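Local coordinates for protein abietadiene synthase, chloroplastic (PDB 3S9V) that is a chloroplast enzyme of the terpene synthase family, built from several alpha-helical domains, one of them the family's metal-binding domain, at residues Ile664-Ser668 / Arg669-Leu673; Asn725-Glu728 / Glu729-Arg732; Ala107-Ala110 / Cys111-Leu115; Lys160-Ile164 / Leu165-Leu169. All blocks are in the same frame, centred on the assembly; numbering follows the deposited sequence.

Contact 1: Ile664-Ser668 / Arg669-Leu673; sequences IDRES and RFLQL
An N-cap opens helix 669-693 here, in the metal-binding domain of the terpene synthase fold: S668 sits just before the first helical turn, and its hydroxyl accepts a bond from the backbone of L671. The distance from L671 N to S668 OG is 3.3 Å and the bond is nearly straight, with 165° at the hydrogen. The same hydroxyl gives its proton to D665 O, in the carbonyl plane on a lone pair, with S668 OG at 2.9 Å from that oxygen. Both bonds depend on chi1 of S668 (73°), which sets OG between the backbone N and the carbonyl carbon. S668 N binds D665 O as well, closing a type I beta turn from D665 to S668, so two donors of one residue grip that carbonyl. L671 lies against the start of the turn and the residue before it, its CD1 3.3 Å from I664 O and its CB 3.4 Å from D665 O, while V645 and L646 of helix 641-648 also touch its side chain. The R666 guanidinium bonds T643 of that same helix and the V605 carbonyl of helix 599-621. On the exposed side of the turn, the extended side chain of Q672 reaches back. Its NE2 donates to R666 O at 3.2 Å, lying in that carbonyl's plane, although the oxygen is tilted 29° from the Q672 amide plane.

Contact 2: Asn725-Glu728 / Glu729-Arg732; sequences NALE and ELNR
Successive i to i+4 backbone bonds join N725-E728 to E729-R732 within the alpha-helix 712-736 of the metal-binding terpene synthase domain. E729 N meets N725 O at 2.9 Å and L730 N meets A726 O at 2.8 Å; N731 N follows with L727 O at 3.0 Å. The next bond of the series, from R732 N to E728 O, is longer at 3.4 Å and weak, and N731 N adds a second weak bond to the same oxygen. Between side chains the touch is light: L727 CD2 lies 4.4 Å from L730 CD2, both on the buried side, where F748 and A751 of helix 741-757 and F670 of helix 669-693 pack on L730. The polar ends find their partners in other parts of the fold. E728 OE2 bonds S376 OG. Buried N731 is satisfied at both ends of its amide, OD1 accepting from W425 and H426 and ND2 giving to S376 O, which should fix its rotation. With CG anti to the backbone N (chi1 -179°) and the chain extended beyond it, the E729 carboxylate is carried away from N725-E728 to R669, whose NE forms a salt bridge with E729 OE1.

Contact 3: Ala107-Ala110 / Cys111-Leu115; sequences ATLA and CIITL
Regular alpha-helical backbone runs unbroken from A107-A110 into C111-L115, in the middle of helix 101-117, in the helical region near the start of this terpene synthase; all the residues in contact are buried. The i to i+4 bonds are well formed: C111 N to A107 O and I112 N to T108 O both measure 2.9 Å, and I113 N to L109 O is 3.0 Å. The middle one is close to straight, 161° at the hydrogen, and its donor lies nearly along the C=O axis of T108. The series then stretches to 3.3 Å between T114 N and A110 O.

Two pairs of side chains meet one turn apart. T108 CG2 touches I112 CD1 at 3.6 Å; the methyl stands anti to the backbone N of T108, which leaves OG1 beside that N. There the hydroxyl is satisfied by R104 O and W93 N. On a neighbouring strip of the helix, L109 CD1 approaches I113 CD1 at 4.0 Å, and the two side chains cross obliquely. Helix 122-136 covers the first pair through F131, V125 and I129, whereas F155 and M158 of helix 151-164 lie against L109, and M158 also reaches I113. A110 and C111 turn to helix 56-62, where A60 touches both. T114 OG1 hydrogen-bonds A60 O of the same helix; it also lies 3.1 Å from A110 O.

Contact 4: Lys160-Ile164 / Leu165-Leu169; sequences KEAKI and LGLDL
A Schellman motif ends helix 151-164, and L167, whose N closes the motif, folds its side chain back onto A162 in the last turn. L167 CB lies 3.7 Å from A162 O, the carbonyl that also accepts the backbone N of L167. CG follows at 3.8 Å from A162 O, and CD1 then moves on to the methyl, 3.8 Å from A162 CB. This course follows from a first torsion of -64°, which places CG beside the backbone N and therefore next to the oxygen that N binds. I112 and T116 of helix 101-117 also touch this side chain. L169 brings its CD1 to the same A162 methyl at 4.0 Å, so two leucines of the departing chain share one small buried side chain.

The backbone makes the reversal at G166, whose phi is positive at 75°. L167 N to A162 O, 3.0 Å, is the 6→1 bond of the motif. Before it, L165 N still makes a helical bond to E161 O; the E161 carboxylate is in a salt bridge with R64. In the 5→2 bond, G166 N reaches K163 O at 2.8 Å, coming from above that carbonyl's plane, 65° out of it.

Overall arrangement
The four contacts form two pairs on opposite sides of the chain's centre. Contacts 1 and 2 lie 13 Å apart between centres and tie helix 669-693 to helix 712-736, through the R669-E729 salt bridge and apolar packing of F670 and L673. Contacts 3 and 4, with centres 11 Å apart, join helix 101-117 to the end of helix 151-164 by apolar side chains, I112 on L167 and L109 on L169. About 46 Å separates the nearest atoms of contacts 2 and 3. Contact 3 is wholly buried mid-helix; contact 2 keeps a more polar flank. Contacts 1 and 4 are partly exposed helix ends, one capped by a serine hydroxyl, the other closed by backbone bonds and leucines on an alanine.

Contact 1: Ile664-Ser668 / Arg669-Leu673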
# COMPACT_ATOMS: atom_id res chain seq x y z
N ILE A 664 11.31 -20.51 -14.39
CA ILE A 664 10.88 -19.33 -15.12
C ILE A 664 11.02 -19.47 -16.63
O ILE A 664 10.85 -18.50 -17.37
CB ILE A 664 11.69 -18.08 -14.70
CG1 ILE A 664 13.17 -18.28 -15.05
CG2 ILE A 664 11.51 -17.83 -13.21
CD1 ILE A 664 14.01 -17.03 -14.95
N ASP A 665 11.32 -20.68 -17.09
CA ASP A 665 11.49 -20.91 -18.53
C ASP A 665 10.16 -21.03 -19.25
O ASP A 665 9.09 -20.89 -18.65
CB ASP A 665 12.35 -22.16 -18.79
CG ASP A 665 11.69 -23.45 -18.34
OD1 ASP A 665 10.45 -23.54 -18.38
OD2 ASP A 665 12.43 -24.39 -17.96
N ARG A 666 10.21 -21.29 -20.55
CA ARG A 666 9.01 -21.39 -21.35
C ARG A 666 8.06 -22.51 -20.95
O ARG A 666 6.87 -22.48 -21.30
CB ARG A 666 9.39 -21.48 -22.82
CG ARG A 666 10.18 -20.26 -23.31
CD ARG A 666 10.21 -20.22 -24.82
NE ARG A 666 10.99 -19.15 -25.41
CZ ARG A 666 10.62 -17.87 -25.48
NH1 ARG A 666 11.43 -16.99 -26.07
NH2 ARG A 666 9.47 -17.47 -24.96
N GLU A 667 8.56 -23.49 -20.22
CA GLU A 667 7.75 -24.61 -19.75
C GLU A 667 7.07 -24.34 -18.42
O GLU A 667 6.21 -25.11 -18.00
CB GLU A 667 8.61 -25.88 -19.63
CG GLU A 667 8.73 -26.70 -20.91
CD GLU A 667 9.21 -25.88 -22.11
OE1 GLU A 667 10.32 -25.31 -22.03
OE2 GLU A 667 8.47 -25.83 -23.12
N SER A 668 7.43 -23.25 -17.74
CA SER A 668 6.82 -22.94 -16.45
C SER A 668 5.47 -22.22 -16.57
O SER A 668 5.26 -21.41 -17.48
CB SER A 668 7.76 -22.09 -15.59
OG SER A 668 7.86 -20.76 -16.08
N ARG A 669 4.57 -22.52 -15.65
CA ARG A 669 3.25 -21.90 -15.63
C ARG A 669 3.41 -20.41 -15.38
O ARG A 669 2.67 -19.59 -15.92
CB ARG A 669 2.40 -22.53 -14.52
CG ARG A 669 1.03 -21.92 -14.33
CD ARG A 669 0.12 -22.16 -15.53
NE ARG A 669 -1.25 -21.69 -15.28
CZ ARG A 669 -2.19 -21.60 -16.22
NH1 ARG A 669 -1.93 -21.95 -17.47
NH2 ARG A 669 -3.40 -21.15 -15.91
N PHE A 670 4.40 -20.06 -14.56
CA PHE A 670 4.68 -18.67 -14.19
C PHE A 670 4.92 -17.79 -15.42
O PHE A 670 4.21 -16.80 -15.63
CB PHE A 670 5.89 -18.64 -13.24
CG PHE A 670 6.08 -17.34 -12.52
CD1 PHE A 670 5.02 -16.47 -12.30
CD2 PHE A 670 7.34 -17.00 -12.02
CE1 PHE A 670 5.20 -15.28 -11.60
CE2 PHE A 670 7.53 -15.81 -11.32
CZ PHE A 670 6.46 -14.95 -11.11
N LEU A 671 5.91 -18.15 -16.23
CA LEU A 671 6.22 -17.38 -17.43
C LEU A 671 5.07 -17.42 -18.44
O LEU A 671 4.81 -16.44 -19.14
CB LEU A 671 7.49 -17.92 -18.09
CG LEU A 671 8.17 -16.97 -19.08
CD1 LEU A 671 9.02 -15.96 -18.30
CD2 LEU A 671 9.06 -17.75 -20.04
N GLN A 672 4.38 -18.55 -18.52
CA GLN A 672 3.26 -18.70 -19.45
C GLN A 672 2.13 -17.73 -19.12
O GLN A 672 1.55 -17.12 -20.02
CB GLN A 672 2.75 -20.15 -19.43
CG GLN A 672 3.80 -21.16 -19.91
CD GLN A 672 3.35 -22.61 -19.78
OE1 GLN A 672 2.53 -22.95 -18.93
NE2 GLN A 672 3.91 -23.48 -20.62
N LEU A 673 1.83 -17.59 -17.83
CA LEU A 673 0.77 -16.68 -17.40
C LEU A 673 1.12 -15.22 -17.70
O LEU A 673 0.25 -14.42 -18.05
CB LEU A 673 0.51 -16.86 -15.91
CG LEU A 673 -0.38 -18.04 -15.51
CD1 LEU A 673 -0.33 -18.23 -14.01
CD2 LEU A 673 -1.80 -17.79 -15.97

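Contact 2: Asn725-Glu728 / Glu729-Arg732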
# COMPACT_ATOMS: atom_id res chain seq x y z
N ASN A 725 -8.65 -13.80 -14.32
CA ASN A 725 -8.40 -15.03 -13.59
C ASN A 725 -6.92 -15.37 -13.71
O ASN A 725 -6.32 -15.88 -12.77
CB ASN A 725 -9.25 -16.18 -14.13
CG ASN A 725 -10.74 -15.93 -13.93
OD1 ASN A 725 -11.18 -15.54 -12.85
ND2 ASN A 725 -11.53 -16.18 -14.98
N ALA A 726 -6.34 -15.05 -14.86
CA ALA A 726 -4.92 -15.30 -15.11
C ALA A 726 -4.06 -14.42 -14.22
O ALA A 726 -3.01 -14.86 -13.74
CB ALA A 726 -4.60 -15.04 -16.57
N LEU A 727 -4.48 -13.18 -14.02
CA LEU A 727 -3.73 -12.25 -13.18
C LEU A 727 -3.81 -12.71 -11.73
O LEU A 727 -2.87 -12.55 -10.94
CB LEU A 727 -4.29 -10.83 -13.30
CG LEU A 727 -3.86 -9.99 -14.51
CD1 LEU A 727 -4.72 -8.74 -14.61
CD2 LEU A 727 -2.38 -9.64 -14.37
N GLU A 728 -4.95 -13.30 -11.38
CA GLU A 728 -5.17 -13.79 -10.03
C GLU A 728 -4.26 -15.00 -9.81
O GLU A 728 -3.64 -15.13 -8.76
CB GLU A 728 -6.64 -14.17 -9.88
CG GLU A 728 -7.14 -14.22 -8.45
CD GLU A 728 -8.64 -13.98 -8.37
OE1 GLU A 728 -9.40 -14.66 -9.09
OE2 GLU A 728 -9.05 -13.10 -7.58
N GLU A 729 -4.16 -15.86 -10.82
CA GLU A 729 -3.30 -17.03 -10.72
C GLU A 729 -1.84 -16.56 -10.69
O GLU A 729 -1.00 -17.15 -10.00
CB GLU A 729 -3.53 -17.99 -11.91
CG GLU A 729 -2.64 -19.24 -11.81
CD GLU A 729 -3.00 -20.35 -12.80
OE1 GLU A 729 -2.21 -21.32 -12.88
OE2 GLU A 729 -4.05 -20.27 -13.47
N LEU A 730 -1.55 -15.49 -11.43
CA LEU A 730 -0.19 -14.94 -11.47
C LEU A 730 0.21 -14.40 -10.09
O LEU A 730 1.38 -14.48 -9.72
CB LEU A 730 -0.11 -13.83 -12.52
CG LEU A 730 1.28 -13.26 -12.79
CD1 LEU A 730 2.20 -14.39 -13.26
CD2 LEU A 730 1.20 -12.17 -13.84
N ASN A 731 -0.75 -13.87 -9.34
CA ASN A 731 -0.43 -13.37 -8.00
C ASN A 731 0.06 -14.54 -7.15
O ASN A 731 1.10 -14.44 -6.49
CB ASN A 731 -1.66 -12.79 -7.29
CG ASN A 731 -2.01 -11.40 -7.74
OD1 ASN A 731 -1.13 -10.61 -8.10
ND2 ASN A 731 -3.30 -11.07 -7.70
N ARG A 732 -0.69 -15.63 -7.17
CA ARG A 732 -0.33 -16.78 -6.36
C ARG A 732 1.05 -17.29 -6.72
O ARG A 732 1.81 -17.68 -5.84
CB ARG A 732 -1.35 -17.91 -6.50
CG ARG A 732 -1.16 -19.03 -5.46
CD ARG A 732 -2.28 -20.04 -5.51
NE ARG A 732 -2.47 -20.59 -6.85
CZ ARG A 732 -3.48 -21.38 -7.21
NH1 ARG A 732 -3.56 -21.82 -8.46
NH2 ARG A 732 -4.40 -21.72 -6.33

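Contact 3: Ala107-Ala110 / Cys111-Leu115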
# COMPACT_ATOMS: atom_id res chain seq x y z
N ALA A 107 -9.46 17.82 27.33
CA ALA A 107 -8.35 17.66 28.26
C ALA A 107 -8.38 18.68 29.41
O ALA A 107 -8.10 18.33 30.55
CB ALA A 107 -7.01 17.78 27.51
N THR A 108 -8.73 19.93 29.10
CA THR A 108 -8.76 20.96 30.13
C THR A 108 -9.82 20.65 31.17
O THR A 108 -9.57 20.71 32.38
CB THR A 108 -9.03 22.37 29.53
OG1 THR A 108 -8.07 22.65 28.50
CG2 THR A 108 -8.91 23.43 30.61
N LEU A 109 -11.02 20.31 30.72
CA LEU A 109 -12.09 19.99 31.65
C LEU A 109 -11.63 18.83 32.54
O LEU A 109 -11.73 18.90 33.76
CB LEU A 109 -13.36 19.61 30.88
CG LEU A 109 -14.58 19.25 31.73
CD1 LEU A 109 -14.86 20.37 32.72
CD2 LEU A 109 -15.77 19.02 30.82
N ALA A 110 -11.12 17.76 31.91
CA ALA A 110 -10.65 16.60 32.65
C ALA A 110 -9.57 16.95 33.69
O ALA A 110 -9.61 16.46 34.81
CB ALA A 110 -10.12 15.56 31.70
N CYS A 111 -8.62 17.80 33.33
CA CYS A 111 -7.57 18.17 34.27
C CYS A 111 -8.06 19.07 35.41
O CYS A 111 -7.62 18.94 36.55
CB CYS A 111 -6.40 18.85 33.54
SG CYS A 111 -5.50 17.73 32.46
N ILE A 112 -8.97 19.98 35.09
CA ILE A 112 -9.53 20.89 36.09
C ILE A 112 -10.29 20.11 37.15
O ILE A 112 -10.20 20.41 38.34
CB ILE A 112 -10.47 21.91 35.43
CG1 ILE A 112 -9.64 22.97 34.70
CG2 ILE A 112 -11.39 22.54 36.45
CD1 ILE A 112 -10.48 23.90 33.85
N ILE A 113 -11.03 19.10 36.72
CA ILE A 113 -11.79 18.29 37.65
C ILE A 113 -10.85 17.52 38.59
O ILE A 113 -11.08 17.47 39.79
CB ILE A 113 -12.73 17.33 36.89
CG1 ILE A 113 -13.84 18.15 36.22
CG2 ILE A 113 -13.30 16.27 37.82
CD1 ILE A 113 -14.78 17.34 35.35
N THR A 114 -9.79 16.95 38.03
CA THR A 114 -8.83 16.17 38.82
C THR A 114 -8.02 17.02 39.81
O THR A 114 -7.80 16.61 40.95
CB THR A 114 -7.85 15.42 37.90
OG1 THR A 114 -8.59 14.56 37.02
CG2 THR A 114 -6.88 14.57 38.72
N LEU A 115 -7.57 18.20 39.38
CA LEU A 115 -6.83 19.05 40.30
C LEU A 115 -7.76 19.55 41.41
O LEU A 115 -7.36 19.67 42.57
CB LEU A 115 -6.21 20.24 39.55
CG LEU A 115 -5.18 19.86 38.48
CD1 LEU A 115 -4.60 21.13 37.87
CD2 LEU A 115 -4.08 19.01 39.09

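Contact 4: Lys160-Ile164 / Leu165-Leu169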
# COMPACT_ATOMS: atom_id res chain seq x y z
N LYS A 160 -21.34 17.36 33.63
CA LYS A 160 -22.23 17.11 34.76
C LYS A 160 -21.44 16.99 36.06
O LYS A 160 -21.90 17.45 37.10
CB LYS A 160 -23.05 15.83 34.51
CG LYS A 160 -23.94 15.94 33.28
CD LYS A 160 -24.67 14.64 32.96
CE LYS A 160 -25.74 14.32 33.98
NZ LYS A 160 -26.57 13.17 33.55
N GLU A 161 -20.26 16.38 36.00
CA GLU A 161 -19.43 16.24 37.20
C GLU A 161 -19.08 17.64 37.67
O GLU A 161 -19.27 17.99 38.83
CB GLU A 161 -18.12 15.50 36.91
CG GLU A 161 -18.21 14.08 36.38
CD GLU A 161 -16.85 13.37 36.42
OE1 GLU A 161 -16.43 12.96 37.52
OE2 GLU A 161 -16.20 13.25 35.35
N ALA A 162 -18.54 18.43 36.74
CA ALA A 162 -18.13 19.80 37.01
C ALA A 162 -19.24 20.61 37.67
O ALA A 162 -18.99 21.34 38.63
CB ALA A 162 -17.68 20.48 35.69
N LYS A 163 -20.45 20.48 37.15
CA LYS A 163 -21.59 21.20 37.70
C LYS A 163 -21.79 20.80 39.16
O LYS A 163 -21.95 21.67 40.02
CB LYS A 163 -22.85 20.90 36.87
CG LYS A 163 -24.03 21.81 37.19
CD LYS A 163 -25.13 21.68 36.14
CE LYS A 163 -26.25 22.69 36.39
NZ LYS A 163 -27.32 22.66 35.35
N ILE A 164 -21.78 19.50 39.44
CA ILE A 164 -21.96 19.01 40.81
C ILE A 164 -20.87 19.57 41.73
O ILE A 164 -21.12 19.83 42.90
CB ILE A 164 -21.92 17.46 40.87
CG1 ILE A 164 -23.08 16.87 40.06
CG2 ILE A 164 -21.98 16.99 42.32
CD1 ILE A 164 -24.45 17.16 40.62
N LEU A 165 -19.66 19.74 41.21
CA LEU A 165 -18.55 20.27 42.00
C LEU A 165 -18.59 21.79 42.07
O LEU A 165 -17.73 22.41 42.70
CB LEU A 165 -17.20 19.83 41.41
CG LEU A 165 -16.79 18.36 41.54
CD1 LEU A 165 -15.44 18.15 40.86
CD2 LEU A 165 -16.71 17.98 43.01
N GLY A 166 -19.57 22.38 41.40
CA GLY A 166 -19.70 23.83 41.43
C GLY A 166 -18.71 24.65 40.61
O GLY A 166 -18.53 25.84 40.88
N LEU A 167 -18.07 24.04 39.62
CA LEU A 167 -17.12 24.78 38.80
C LEU A 167 -17.84 25.84 37.96
O LEU A 167 -18.90 25.58 37.38
CB LEU A 167 -16.35 23.83 37.88
CG LEU A 167 -15.45 22.80 38.58
CD1 LEU A 167 -14.75 21.96 37.54
CD2 LEU A 167 -14.43 23.52 39.46
N ASP A 168 -17.25 27.03 37.89
CA ASP A 168 -17.84 28.15 37.15
C ASP A 168 -17.63 28.07 35.64
O ASP A 168 -16.67 28.62 35.11
CB ASP A 168 -17.28 29.47 37.70
CG ASP A 168 -17.93 30.69 37.07
OD1 ASP A 168 -19.16 30.67 36.87
OD2 ASP A 168 -17.21 31.67 36.80
N LEU A 169 -18.54 27.38 34.96
CA LEU A 169 -18.45 27.23 33.52
C LEU A 169 -19.71 27.73 32.84
O LEU A 169 -20.80 27.72 33.43
CB LEU A 169 -18.20 25.76 33.16
CG LEU A 169 -16.95 25.10 33.73
CD1 LEU A 169 -16.89 23.63 33.32
CD2 LEU A 169 -15.72 25.84 33.24